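Local coordinates for extracellular subtilisin-like serine proteinase (Vibrio sp. PA-44, PDB 1S2N), which probably cleaves peptide bonds as the calcium-binding, subtilisin-like serine endopeptidase domain of a longer precursor, at residues Ala33-Thr38 with His73-Ile78; Asn68-His73 with Lys214-Thr219; Tyr83-Asn88 with Ala227-Leu232; Val124-Leu129 with Met221-Val226. All coordinates share one frame; numbering follows the deposited sequence. Where two conformers were deposited one is given.

How the contacts relate
Contacts 1 and 4 lay two helices, 70-79 and 219-236, against neighbouring parallel strands; Tyr34 N reaches Val124 O at 2.8 Å, tying strand 32-37 to strand 123-127, and the centres of the two contacts lie about 7 Å apart. Contact 2 shares His73 with contact 1 and joins helix 70-79 to strand 213-216, while Thr38 OG1 stands 3.0 Å from Gly71 N. Between them contacts 1 and 2 hold Asp37 and His70 of the predicted charge relay system. Both contact 2 and contact 4 touch the bound phenylmethanesulfonic acid. Contact 3 lies farther along helix 219-236, its centre about 11 Å from that of contact 4; Ala86 N meets Ile78 O of contact 1 at 2.9 Å.

Contact 1. Residues Ala33-Thr38 with His73-Ile78; sequences AYVIDT and HVAGTI
The carboxylate of Asp37 is held on one oxygen and rests on Val74 with the other. Its OD1 accepts the backbone N of Thr38 at 2.9 Å through the anti lone pair, the one turned away from OD2, and the N-H...O angle of 140° marks a bent bond. OD2 lies against the methyls of Val74, 3.7 Å from CG1, the two side chains reaching toward each other across the interface. OD2 thus rests on hydrocarbon; Ser128 also touches the Asp37 side chain, and the hydroxyl of Thr38 bonds to Asp66 and Gly71.

Two residues earlier Val35 carries the centre of the interface. With CG1 anti to its backbone N (chi1 -174°), its two branches part: CG1 passes beside Val74, reaching its CG2 at 3.4 Å, whereas CG2 of Val35 touches both the CB of Ala75 and the CD1 of Ile78, each at 4.0 Å. Ile78 is touched on two branches, since its CG2 also meets the CB of Ala33 at 3.8 Å. Alternate strand residues Ala33, Val35 and Asp37 thus face one ridge of the helix, formed by positions 74, 75 and 78.

The axes of strand 33-37 and helix 73-78 come within 9.2 Å and run nearly antiparallel, at 158°. Helix 219-236 packs on Val74 and Ile78 through Pro224. This is the layered alpha/beta arrangement of the subtilase fold, a helix lying on the parallel sheet, with the predicted charge-relay aspartate at the C-terminal end of its strand.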
loop_
_atom_site.group_PDB
_atom_site.type_symbol
_atom_site.label_atom_id
_atom_site.label_comp_id
_atom_site.label_asym_id
_atom_site.label_seq_id
_atom_site.Cartn_x
_atom_site.Cartn_y
_atom_site.Cartn_z
ATOM N N ALA A 33 7.803 -4.233 5.565
ATOM C CA ALA A 33 6.679 -3.322 5.386
ATOM C C ALA A 33 6.044 -3.025 6.739
ATOM O O ALA A 33 5.581 -3.937 7.416
ATOM C CB ALA A 33 5.648 -3.920 4.435
ATOM N N TYR A 34 6.049 -1.751 7.130
ATOM C CA TYR A 34 5.349 -1.297 8.327
ATOM C C TYR A 34 3.927 -0.906 7.966
ATOM O O TYR A 34 3.706 0.056 7.234
ATOM C CB TYR A 34 6.097 -0.128 8.976
ATOM C CG TYR A 34 7.472 -0.537 9.450
ATOM C CD1 TYR A 34 7.671 -1.013 10.741
ATOM C CD2 TYR A 34 8.566 -0.493 8.590
ATOM C CE1 TYR A 34 8.937 -1.410 11.179
ATOM C CE2 TYR A 34 9.830 -0.895 9.009
ATOM C CZ TYR A 34 10.008 -1.355 10.306
ATOM O OH TYR A 34 11.259 -1.746 10.728
ATOM N N VAL A 35 2.967 -1.669 8.480
ATOM C CA VAL A 35 1.552 -1.457 8.196
ATOM C C VAL A 35 0.893 -0.633 9.301
ATOM O O VAL A 35 0.609 -1.140 10.381
ATOM C CB VAL A 35 0.833 -2.801 8.042
ATOM C CG1 VAL A 35 -0.615 -2.591 7.603
ATOM C CG2 VAL A 35 1.587 -3.680 7.054
ATOM N N ILE A 36 0.660 0.644 9.015
ATOM C CA ILE A 36 0.072 1.584 9.967
ATOM C C ILE A 36 -1.443 1.605 9.767
ATOM O O ILE A 36 -1.945 2.295 8.884
ATOM C CB ILE A 36 0.682 2.990 9.759
ATOM C CG1 ILE A 36 2.210 2.933 9.837
ATOM C CG2 ILE A 36 0.142 3.977 10.791
ATOM C CD1 ILE A 36 2.899 4.087 9.159
ATOM N N ASP A 37 -2.155 0.834 10.591
ATOM C CA ASP A 37 -3.573 0.531 10.374
ATOM C C ASP A 37 -4.253 0.041 11.677
ATOM O O ASP A 37 -3.873 0.454 12.776
ATOM C CB ASP A 37 -3.683 -0.519 9.251
ATOM C CG ASP A 37 -4.857 -0.275 8.334
ATOM O OD1 ASP A 37 -6.004 -0.423 8.790
ATOM O OD2 ASP A 37 -4.731 0.068 7.139
ATOM N N THR A 38 -5.237 -0.849 11.566
ATOM C CA THR A 38 -5.945 -1.374 12.738
ATOM C C THR A 38 -5.174 -2.505 13.436
ATOM O O THR A 38 -5.716 -3.169 14.331
ATOM C CB THR A 38 -7.354 -1.897 12.342
ATOM O OG1 THR A 38 -7.231 -3.002 11.433
ATOM C CG2 THR A 38 -8.153 -0.855 11.563
ATOM N N HIS A 73 -5.953 -7.167 6.168
ATOM C CA HIS A 73 -6.268 -7.212 4.747
ATOM C C HIS A 73 -5.178 -6.513 3.935
ATOM O O HIS A 73 -4.663 -7.101 2.978
ATOM C CB HIS A 73 -7.635 -6.564 4.501
ATOM C CG HIS A 73 -8.328 -7.025 3.256
ATOM N ND1 HIS A 73 -8.226 -6.355 2.055
ATOM C CD2 HIS A 73 -9.175 -8.060 3.038
ATOM C CE1 HIS A 73 -8.961 -6.971 1.147
ATOM N NE2 HIS A 73 -9.544 -8.011 1.717
ATOM N N VAL A 74 -4.804 -5.289 4.333
ATOM C CA VAL A 74 -3.793 -4.537 3.594
ATOM C C VAL A 74 -2.426 -5.194 3.765
ATOM O O VAL A 74 -1.616 -5.178 2.845
ATOM C CB VAL A 74 -3.741 -2.975 3.905
ATOM C CG1 VAL A 74 -5.057 -2.435 4.444
ATOM C CG2 VAL A 74 -2.588 -2.600 4.817
ATOM N N ALA A 75 -2.179 -5.789 4.926
ATOM C CA ALA A 75 -0.927 -6.514 5.161
ATOM C C ALA A 75 -0.857 -7.782 4.314
ATOM O O ALA A 75 0.224 -8.209 3.929
ATOM C CB ALA A 75 -0.771 -6.857 6.631
ATOM N N GLY A 76 -2.012 -8.374 4.032
ATOM C CA GLY A 76 -2.100 -9.560 3.206
ATOM C C GLY A 76 -1.863 -9.251 1.737
ATOM O O GLY A 76 -1.344 -10.088 0.993
ATOM N N THR A 77 -2.243 -8.046 1.318
ATOM C CA THR A 77 -2.068 -7.610 -0.067
ATOM C C THR A 77 -0.603 -7.266 -0.326
ATOM O O THR A 77 -0.117 -7.446 -1.433
ATOM C CB THR A 77 -2.973 -6.390 -0.366
ATOM O OG1 THR A 77 -4.349 -6.788 -0.392
ATOM C CG2 THR A 77 -2.726 -5.839 -1.769
ATOM N N ILE A 78 0.099 -6.786 0.700
ATOM C CA ILE A 78 1.530 -6.512 0.597
ATOM C C ILE A 78 2.349 -7.805 0.546
ATOM O O ILE A 78 3.237 -7.935 -0.288
ATOM C CB ILE A 78 2.038 -5.652 1.783
ATOM C CG1 ILE A 78 1.410 -4.265 1.769
ATOM C CG2 ILE A 78 3.563 -5.531 1.731
ATOM C CD1 ILE A 78 1.634 -3.468 3.046
#

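Contact 2. Residues Asn68-His73 with Lys214-Thr219; sequences NGHGTH and KTISGT. With PMS (phenylmethanesulfonic acid), chain F.
His73 and the strand Lys214-Ile216 account for the polar and aromatic parts of this contact. Of hydrogen bonds there is one across it: the imidazole NE2 of His73 donates to the carbonyl O of Lys214 at 2.7 Å, with an N-H...O angle of 148°. The acceptor lies almost in the ring plane, yet the donor stands well above the plane of the carbonyl, 49° out of it, and so misses the lone-pair directions. The ring reaches the strand because CG is anti to the backbone N of His73 (chi1 -156°).

The second interaction is CH-pi. Ile216 sets CG1 over one face of the His73 imidazole, 3.6 Å from the ring centroid, and the CD1 methyl continues toward the His70 ring. A looser apolar contact sets Lys214 CB 4.3 Å from His73 CD2, at the ring; Lys214 also makes a cation-pi contact with Trp208.

At the start of the helix the Asn68 side chain closes an Asx turn, its OD1 accepting His70 N at 3.2 Å, and Gly69 stands at the N-cap position. Beyond the strand, Thr219 OG1 comes within 3.6 Å of O2S of the bound phenylmethanesulfonic acid, which is hydrogen-bonded to Asn157 ND2 and Ser220 N, consistent with the oxyanion hole of subtilases.

An in-plane bond at NE2 and a methylene over the face together fix the rotation of the His73 ring. The donor role places a hydrogen on NE2, so this buried polar atom is satisfied by the strand, one helical turn from the predicted charge-relay residue His70.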
loop_
_atom_site.group_PDB
_atom_site.type_symbol
_atom_site.label_atom_id
_atom_site.label_comp_id
_atom_site.label_asym_id
_atom_site.label_seq_id
_atom_site.Cartn_x
_atom_site.Cartn_y
_atom_site.Cartn_z
ATOM N N ASN A 68 -10.239 -5.507 13.829
ATOM C CA ASN A 68 -11.148 -4.884 12.858
ATOM C C ASN A 68 -11.193 -5.657 11.541
ATOM O O ASN A 68 -12.272 -5.922 11.007
ATOM C CB ASN A 68 -10.698 -3.442 12.585
ATOM C CG ASN A 68 -11.534 -2.746 11.511
ATOM O OD1 ASN A 68 -11.132 -2.673 10.358
ATOM N ND2 ASN A 68 -12.689 -2.221 11.897
ATOM N N GLY A 69 -10.011 -5.990 11.019
ATOM C CA GLY A 69 -9.861 -6.709 9.765
ATOM C C GLY A 69 -9.046 -5.953 8.724
ATOM O O GLY A 69 -8.317 -6.560 7.953
ATOM N N HIS A 70 -9.170 -4.628 8.711
ATOM C CA HIS A 70 -8.650 -3.794 7.624
ATOM C C HIS A 70 -7.139 -3.905 7.501
ATOM O O HIS A 70 -6.631 -4.134 6.417
ATOM C CB HIS A 70 -9.085 -2.331 7.775
ATOM C CG HIS A 70 -10.423 -2.038 7.167
ATOM N ND1 HIS A 70 -10.607 -1.891 5.811
ATOM C CD2 HIS A 70 -11.643 -1.873 7.730
ATOM C CE1 HIS A 70 -11.882 -1.649 5.563
ATOM N NE2 HIS A 70 -12.532 -1.635 6.711
ATOM N N GLY A 71 -6.432 -3.770 8.621
ATOM C CA GLY A 71 -4.982 -3.828 8.640
ATOM C C GLY A 71 -4.393 -5.186 8.314
ATOM O O GLY A 71 -3.271 -5.269 7.818
ATOM N N THR A 72 -5.133 -6.250 8.607
ATOM C CA THR A 72 -4.739 -7.598 8.210
ATOM C C THR A 72 -4.886 -7.753 6.701
ATOM O O THR A 72 -4.056 -8.384 6.045
ATOM C CB THR A 72 -5.618 -8.626 8.920
ATOM O OG1 THR A 72 -5.384 -8.568 10.334
ATOM C CG2 THR A 72 -5.237 -10.051 8.525
ATOM N N HIS A 73 -5.953 -7.167 6.168
ATOM C CA HIS A 73 -6.268 -7.212 4.747
ATOM C C HIS A 73 -5.178 -6.513 3.935
ATOM O O HIS A 73 -4.663 -7.101 2.978
ATOM C CB HIS A 73 -7.635 -6.564 4.501
ATOM C CG HIS A 73 -8.328 -7.025 3.256
ATOM N ND1 HIS A 73 -8.226 -6.355 2.055
ATOM C CD2 HIS A 73 -9.175 -8.060 3.038
ATOM C CE1 HIS A 73 -8.961 -6.971 1.147
ATOM N NE2 HIS A 73 -9.544 -8.011 1.717
ATOM N N LYS A 214 -11.589 -12.187 3.157
ATOM C CA LYS A 214 -12.627 -11.218 2.847
ATOM C C LYS A 214 -12.249 -10.450 1.587
ATOM O O LYS A 214 -11.063 -10.234 1.322
ATOM C CB LYS A 214 -12.787 -10.248 4.015
ATOM C CG LYS A 214 -14.036 -9.379 3.940
ATOM C CD LYS A 214 -14.759 -9.318 5.283
ATOM C CE LYS A 214 -16.013 -8.453 5.193
ATOM N NZ LYS A 214 -15.679 -7.030 4.876
ATOM N N THR A 215 -13.242 -10.040 0.803
ATOM C CA THR A 215 -12.973 -9.213 -0.371
ATOM C C THR A 215 -13.683 -7.853 -0.234
ATOM O O THR A 215 -14.901 -7.784 -0.155
ATOM C CB THR A 215 -13.296 -9.971 -1.709
ATOM O OG1 THR A 215 -13.700 -9.046 -2.738
ATOM C CG2 THR A 215 -14.460 -10.909 -1.565
ATOM N N ILE A 216 -12.892 -6.782 -0.170
ATOM C CA ILE A 216 -13.410 -5.419 0.002
ATOM C C ILE A 216 -12.787 -4.455 -0.995
ATOM O O ILE A 216 -11.816 -4.796 -1.670
ATOM C CB ILE A 216 -13.170 -4.907 1.444
ATOM C CG1 ILE A 216 -11.762 -5.244 1.921
ATOM C CG2 ILE A 216 -14.199 -5.508 2.399
ATOM C CD1 ILE A 216 -11.446 -4.692 3.288
ATOM N N SER A 217 -13.355 -3.252 -1.070
ATOM C CA SER A 217 -12.923 -2.217 -2.003
ATOM C C SER A 217 -12.585 -0.914 -1.282
ATOM O O SER A 217 -13.190 -0.572 -0.256
ATOM C CB SER A 217 -14.015 -1.933 -3.031
ATOM O OG SER A 217 -14.577 -3.128 -3.534
ATOM N N GLY A 218 -11.644 -0.173 -1.863
ATOM C CA GLY A 218 -11.137 1.060 -1.281
ATOM C C GLY A 218 -9.747 1.376 -1.795
ATOM O O GLY A 218 -9.048 0.486 -2.298
ATOM N N THR A 219 -9.350 2.637 -1.678
ATOM C CA THR A 219 -7.973 3.050 -1.953
ATOM C C THR A 219 -7.021 2.415 -0.943
ATOM O O THR A 219 -5.811 2.387 -1.153
ATOM C CB THR A 219 -7.828 4.594 -1.918
ATOM O OG1 THR A 219 -8.504 5.141 -0.775
ATOM C CG2 THR A 219 -8.528 5.246 -3.107
HETATM C C PMS F . -10.661 3.882 4.546
HETATM S S PMS F . -9.983 2.460 3.602
HETATM C C1 PMS F . -10.061 5.210 4.117
HETATM C C2 PMS F . -10.837 6.360 4.278
HETATM C C3 PMS F . -10.341 7.610 3.906
HETATM C C4 PMS F . -9.060 7.716 3.377
HETATM C C5 PMS F . -8.279 6.576 3.217
HETATM C C6 PMS F . -8.772 5.326 3.584
HETATM O O2S PMS F . -9.876 3.089 1.913
HETATM O O1S PMS F . -10.938 1.142 3.456
#

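Contact 3. Residues Tyr83-Asn88 with Ala227-Leu232; sequences YGVAKN and AGVAAL
Val85 has CG1 anti to its backbone N (chi1 173°), which aims this methyl at the helix 227-232, where Leu232, with chi1 at -91°, leans its branched end back toward the loop. The two side chains cross at about a right angle, Val85 CG1 lying 3.6 Å from Leu232 CD2. The same CG1 is 3.6 Å from the carbonyl carbon of Gly228 and 4.0 Å from Val229 CG1. Gly228 has no side chain in the way, and the backbones close to 5.2 Å between the CA atoms of Val85 and Gly228.

The other leucine branch packs on Ala86, whose CB sits 3.4 Å from Leu232 CD1 and 4.1 Å from Ala231 CB. No hydrogen bond crosses the interface, which is apolar. Within the loop, Lys87 NZ bonds to Gly84 O at 2.6 Å and also to Ser81 O. Val85 is packed further by Leu8 and Ile11 of helix 6-11.

The loop is the return leg of the beta-alpha-beta crossover from strand 51-56 through helix 70-79 to the adjacent parallel strand 90-95, seated here on helix 219-236, which carries the predicted charge-relay Ser220 near its N-terminal end in the subtilase fold.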
loop_
_atom_site.group_PDB
_atom_site.type_symbol
_atom_site.label_atom_id
_atom_site.label_comp_id
_atom_site.label_asym_id
_atom_site.label_seq_id
_atom_site.Cartn_x
_atom_site.Cartn_y
_atom_site.Cartn_z
ATOM N N TYR A 83 -2.328 -14.260 -1.859
ATOM C CA TYR A 83 -2.971 -13.031 -2.338
ATOM C C TYR A 83 -2.131 -11.772 -2.171
ATOM O O TYR A 83 -2.667 -10.672 -2.189
ATOM C CB TYR A 83 -4.309 -12.846 -1.626
ATOM C CG TYR A 83 -5.160 -14.090 -1.683
ATOM C CD1 TYR A 83 -5.554 -14.747 -0.519
ATOM C CD2 TYR A 83 -5.525 -14.641 -2.903
ATOM C CE1 TYR A 83 -6.306 -15.900 -0.580
ATOM C CE2 TYR A 83 -6.281 -15.784 -2.965
ATOM C CZ TYR A 83 -6.673 -16.408 -1.802
ATOM O OH TYR A 83 -7.430 -17.555 -1.854
ATOM N N GLY A 84 -0.815 -11.939 -2.061
ATOM C CA GLY A 84 0.101 -10.827 -1.847
ATOM C C GLY A 84 1.092 -10.621 -2.980
ATOM O O GLY A 84 1.342 -11.517 -3.793
ATOM N N VAL A 85 1.665 -9.423 -3.003
ATOM C CA VAL A 85 2.542 -8.968 -4.078
ATOM C C VAL A 85 3.954 -9.476 -3.825
ATOM O O VAL A 85 4.582 -10.074 -4.694
ATOM C CB VAL A 85 2.537 -7.417 -4.156
ATOM C CG1 VAL A 85 3.563 -6.898 -5.139
ATOM C CG2 VAL A 85 1.157 -6.905 -4.533
ATOM N N ALA A 86 4.426 -9.245 -2.611
ATOM C CA ALA A 86 5.772 -9.599 -2.208
ATOM C C ALA A 86 5.705 -10.743 -1.185
ATOM O O ALA A 86 5.586 -10.515 0.008
ATOM C CB ALA A 86 6.464 -8.378 -1.648
ATOM N N LYS A 87 5.822 -11.976 -1.682
ATOM C CA LYS A 87 5.455 -13.182 -0.923
ATOM C C LYS A 87 6.467 -13.672 0.127
ATOM O O LYS A 87 6.226 -14.684 0.783
ATOM C CB LYS A 87 5.123 -14.319 -1.907
ATOM C CG LYS A 87 3.862 -14.046 -2.716
ATOM C CD LYS A 87 3.709 -14.972 -3.918
ATOM C CE LYS A 87 2.456 -14.638 -4.740
ATOM N NZ LYS A 87 1.307 -14.160 -3.917
ATOM N N ASN A 88 7.589 -12.965 0.287
ATOM C CA ASN A 88 8.518 -13.207 1.402
ATOM C C ASN A 88 8.974 -11.941 2.134
ATOM O O ASN A 88 10.008 -11.933 2.801
ATOM C CB ASN A 88 9.719 -14.010 0.927
ATOM C CG ASN A 88 9.515 -15.475 1.095
ATOM O OD1 ASN A 88 9.138 -16.172 0.143
ATOM N ND2 ASN A 88 9.729 -15.967 2.317
ATOM N N ALA A 227 2.800 -0.585 -2.161
ATOM C CA ALA A 227 3.756 -0.851 -1.082
ATOM C C ALA A 227 4.448 -2.188 -1.325
ATOM O O ALA A 227 5.632 -2.334 -1.074
ATOM C CB ALA A 227 3.056 -0.863 0.270
ATOM N N GLY A 228 3.693 -3.150 -1.836
ATOM C CA GLY A 228 4.213 -4.459 -2.157
ATOM C C GLY A 228 5.256 -4.396 -3.248
ATOM O O GLY A 228 6.284 -5.058 -3.135
ATOM N N VAL A 229 5.024 -3.592 -4.285
ATOM C CA VAL A 229 6.021 -3.482 -5.351
ATOM C C VAL A 229 7.175 -2.581 -4.923
ATOM O O VAL A 229 8.276 -2.722 -5.433
ATOM C CB VAL A 229 5.456 -3.108 -6.772
ATOM C CG1 VAL A 229 3.964 -3.331 -6.867
ATOM C CG2 VAL A 229 5.822 -1.687 -7.201
ATOM N N ALA A 230 6.935 -1.679 -3.973
ATOM C CA ALA A 230 8.033 -0.958 -3.339
ATOM C C ALA A 230 9.002 -1.969 -2.720
ATOM O O ALA A 230 10.208 -1.828 -2.851
ATOM C CB ALA A 230 7.521 0.022 -2.287
ATOM N N ALA A 231 8.470 -3.007 -2.079
ATOM C CA ALA A 231 9.302 -4.054 -1.465
ATOM C C ALA A 231 10.007 -4.922 -2.504
ATOM O O ALA A 231 11.106 -5.412 -2.260
ATOM C CB ALA A 231 8.465 -4.929 -0.528
ATOM N N LEU A 232 9.362 -5.121 -3.653
ATOM C CA LEU A 232 9.984 -5.792 -4.796
ATOM C C LEU A 232 11.154 -4.959 -5.295
ATOM O O LEU A 232 12.228 -5.482 -5.586
ATOM C CB LEU A 232 8.978 -5.963 -5.939
ATOM C CG LEU A 232 8.121 -7.226 -6.031
ATOM C CD1 LEU A 232 7.920 -7.920 -4.692
ATOM C CD2 LEU A 232 6.776 -6.896 -6.656
#

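Contact 4. Residues Val124-Leu129 with Met221-Val226; sequences VANMSL and MATPHV. With PMS (phenylmethanesulfonic acid), chain F.
The amide nitrogen of Asn126 sits directly against the Thr223-Pro224 peptide: ND2 is 3.1 Å from Pro224 CA and 3.2 Å from Pro224 N, a tertiary amide nitrogen that has no hydrogen to offer and is not a hydrogen-bond partner. Asn126 arrives there with CG anti to its backbone N (chi1 -177°), crossing Thr223 at a slant so that ND2 also lies 3.5 Å from the methyl CG2. Ser128 takes the neighbouring place, its OG 3.6 Å from Thr223 CB and 3.7 Å from Pro224 CD. That hydroxyl is hydrogen-bonded to Ser220 O, while Thr223 OG1 bonds to Thr219 O.

In the subtilase fold this is where helix 219-236, with the predicted charge-relay Ser220 near its start, packs on the parallel sheet at strand 123-127. Pro224 kinks the helix, since its N makes no bond to the preceding turn. Nearby, His225 ND1 donates to Met221 O at 2.8 Å, 158° at the hydrogen, with the acceptor in the imidazole plane.

Past the strand, Ser128 centres an inverse gamma turn and leads into Leu129, whose carbonyl carbon lies 3.4 Å from C5 of the bound phenylmethanesulfonic acid, above the plane of its phenyl ring and just outward of the C5 rim.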
loop_
_atom_site.group_PDB
_atom_site.type_symbol
_atom_site.label_atom_id
_atom_site.label_comp_id
_atom_site.label_asym_id
_atom_site.label_seq_id
_atom_site.Cartn_x
_atom_site.Cartn_y
_atom_site.Cartn_z
ATOM N N VAL A 124 9.547 0.118 4.117
ATOM C CA VAL A 124 8.465 0.844 3.466
ATOM C C VAL A 124 7.249 0.883 4.396
ATOM O O VAL A 124 6.847 -0.142 4.941
ATOM C CB VAL A 124 8.096 0.206 2.099
ATOM C CG1 VAL A 124 7.584 -1.234 2.264
ATOM C CG2 VAL A 124 7.072 1.078 1.350
ATOM N N ALA A 125 6.696 2.071 4.603
ATOM C CA ALA A 125 5.470 2.247 5.380
ATOM C C ALA A 125 4.239 2.313 4.467
ATOM O O ALA A 125 4.326 2.755 3.316
ATOM C CB ALA A 125 5.563 3.514 6.221
ATOM N N ASN A 126 3.100 1.881 5.007
ATOM C CA ASN A 126 1.821 1.834 4.292
ATOM C C ASN A 126 0.746 2.430 5.193
ATOM O O ASN A 126 0.505 1.929 6.286
ATOM C CB ASN A 126 1.467 0.384 3.923
ATOM C CG ASN A 126 0.175 0.266 3.111
ATOM O OD1 ASN A 126 -0.924 0.387 3.642
ATOM N ND2 ASN A 126 0.312 0.005 1.825
ATOM N N MET A 127 0.114 3.502 4.737
ATOM C CA MET A 127 -0.913 4.191 5.510
ATOM C C MET A 127 -2.224 4.177 4.738
ATOM O O MET A 127 -2.561 5.155 4.067
ATOM C CB MET A 127 -0.495 5.633 5.770
ATOM C CG MET A 127 0.678 5.782 6.707
ATOM S SD MET A 127 0.913 7.493 7.198
ATOM C CE MET A 127 -0.311 7.676 8.459
ATOM N N SER A 128 -2.954 3.069 4.839
ATOM C CA SER A 128 -4.281 2.940 4.232
ATOM C C SER A 128 -5.349 3.606 5.115
ATOM O O SER A 128 -6.288 2.958 5.588
ATOM C CB SER A 128 -4.619 1.465 3.986
ATOM O OG SER A 128 -3.975 0.980 2.830
ATOM N N LEU A 129 -5.197 4.909 5.324
ATOM C CA LEU A 129 -6.117 5.676 6.146
ATOM C C LEU A 129 -6.085 7.137 5.755
ATOM O O LEU A 129 -5.121 7.631 5.158
ATOM C CB LEU A 129 -5.769 5.528 7.631
ATOM C CG LEU A 129 -4.384 6.006 8.096
ATOM C CD1 LEU A 129 -4.412 7.463 8.530
ATOM C CD2 LEU A 129 -3.864 5.132 9.235
ATOM N N MET A 221 -7.100 -0.740 -0.290
ATOM C CA MET A 221 -6.701 -1.998 -0.920
ATOM C C MET A 221 -5.726 -1.739 -2.072
ATOM O O MET A 221 -4.919 -2.599 -2.419
ATOM C CB MET A 221 -7.927 -2.749 -1.442
ATOM C CG MET A 221 -8.801 -3.377 -0.366
ATOM S SD MET A 221 -9.610 -2.195 0.712
ATOM C CE MET A 221 -8.634 -2.364 2.176
ATOM N N ALA A 222 -5.818 -0.550 -2.663
ATOM C CA ALA A 222 -4.918 -0.137 -3.735
ATOM C C ALA A 222 -3.503 0.138 -3.236
ATOM O O ALA A 222 -2.527 -0.235 -3.879
ATOM C CB ALA A 222 -5.475 1.107 -4.441
ATOM N N THR A 223 -3.416 0.789 -2.087
ATOM C CA THR A 223 -2.161 1.258 -1.522
ATOM C C THR A 223 -1.157 0.140 -1.227
ATOM O O THR A 223 0.011 0.280 -1.583
ATOM C CB THR A 223 -2.447 2.091 -0.256
ATOM O OG1 THR A 223 -3.298 3.192 -0.599
ATOM C CG2 THR A 223 -1.179 2.756 0.272
ATOM N N PRO A 224 -1.583 -0.945 -0.570
ATOM C CA PRO A 224 -0.689 -2.074 -0.287
ATOM C C PRO A 224 -0.183 -2.783 -1.527
ATOM O O PRO A 224 0.858 -3.421 -1.442
ATOM C CB PRO A 224 -1.562 -3.022 0.545
ATOM C CG PRO A 224 -2.960 -2.649 0.216
ATOM C CD PRO A 224 -2.923 -1.178 -0.001
ATOM N N HIS A 225 -0.914 -2.697 -2.635
ATOM C CA HIS A 225 -0.425 -3.211 -3.912
ATOM C C HIS A 225 0.894 -2.518 -4.264
ATOM O O HIS A 225 1.887 -3.187 -4.590
ATOM C CB HIS A 225 -1.450 -2.999 -5.037
ATOM C CG HIS A 225 -2.466 -4.095 -5.161
ATOM N ND1 HIS A 225 -3.663 -4.084 -4.477
ATOM C CD2 HIS A 225 -2.477 -5.214 -5.922
ATOM C CE1 HIS A 225 -4.360 -5.160 -4.798
ATOM N NE2 HIS A 225 -3.663 -5.861 -5.675
ATOM N N VAL A 226 0.911 -1.186 -4.170
ATOM C CA VAL A 226 2.112 -0.416 -4.525
ATOM C C VAL A 226 3.197 -0.470 -3.429
ATOM O O VAL A 226 4.383 -0.423 -3.744
ATOM C CB VAL A 226 1.810 1.061 -5.043
ATOM C CG1 VAL A 226 0.322 1.339 -5.207
ATOM C CG2 VAL A 226 2.448 2.123 -4.184
HETATM C C PMS F . -10.661 3.882 4.546
HETATM S S PMS F . -9.983 2.460 3.602
HETATM C C1 PMS F . -10.061 5.210 4.117
HETATM C C2 PMS F . -10.837 6.360 4.278
HETATM C C3 PMS F . -10.341 7.610 3.906
HETATM C C4 PMS F . -9.060 7.716 3.377
HETATM C C5 PMS F . -8.279 6.576 3.217
HETATM C C6 PMS F . -8.772 5.326 3.584
HETATM O O2S PMS F . -9.876 3.089 1.913
HETATM O O1S PMS F . -10.938 1.142 3.456
#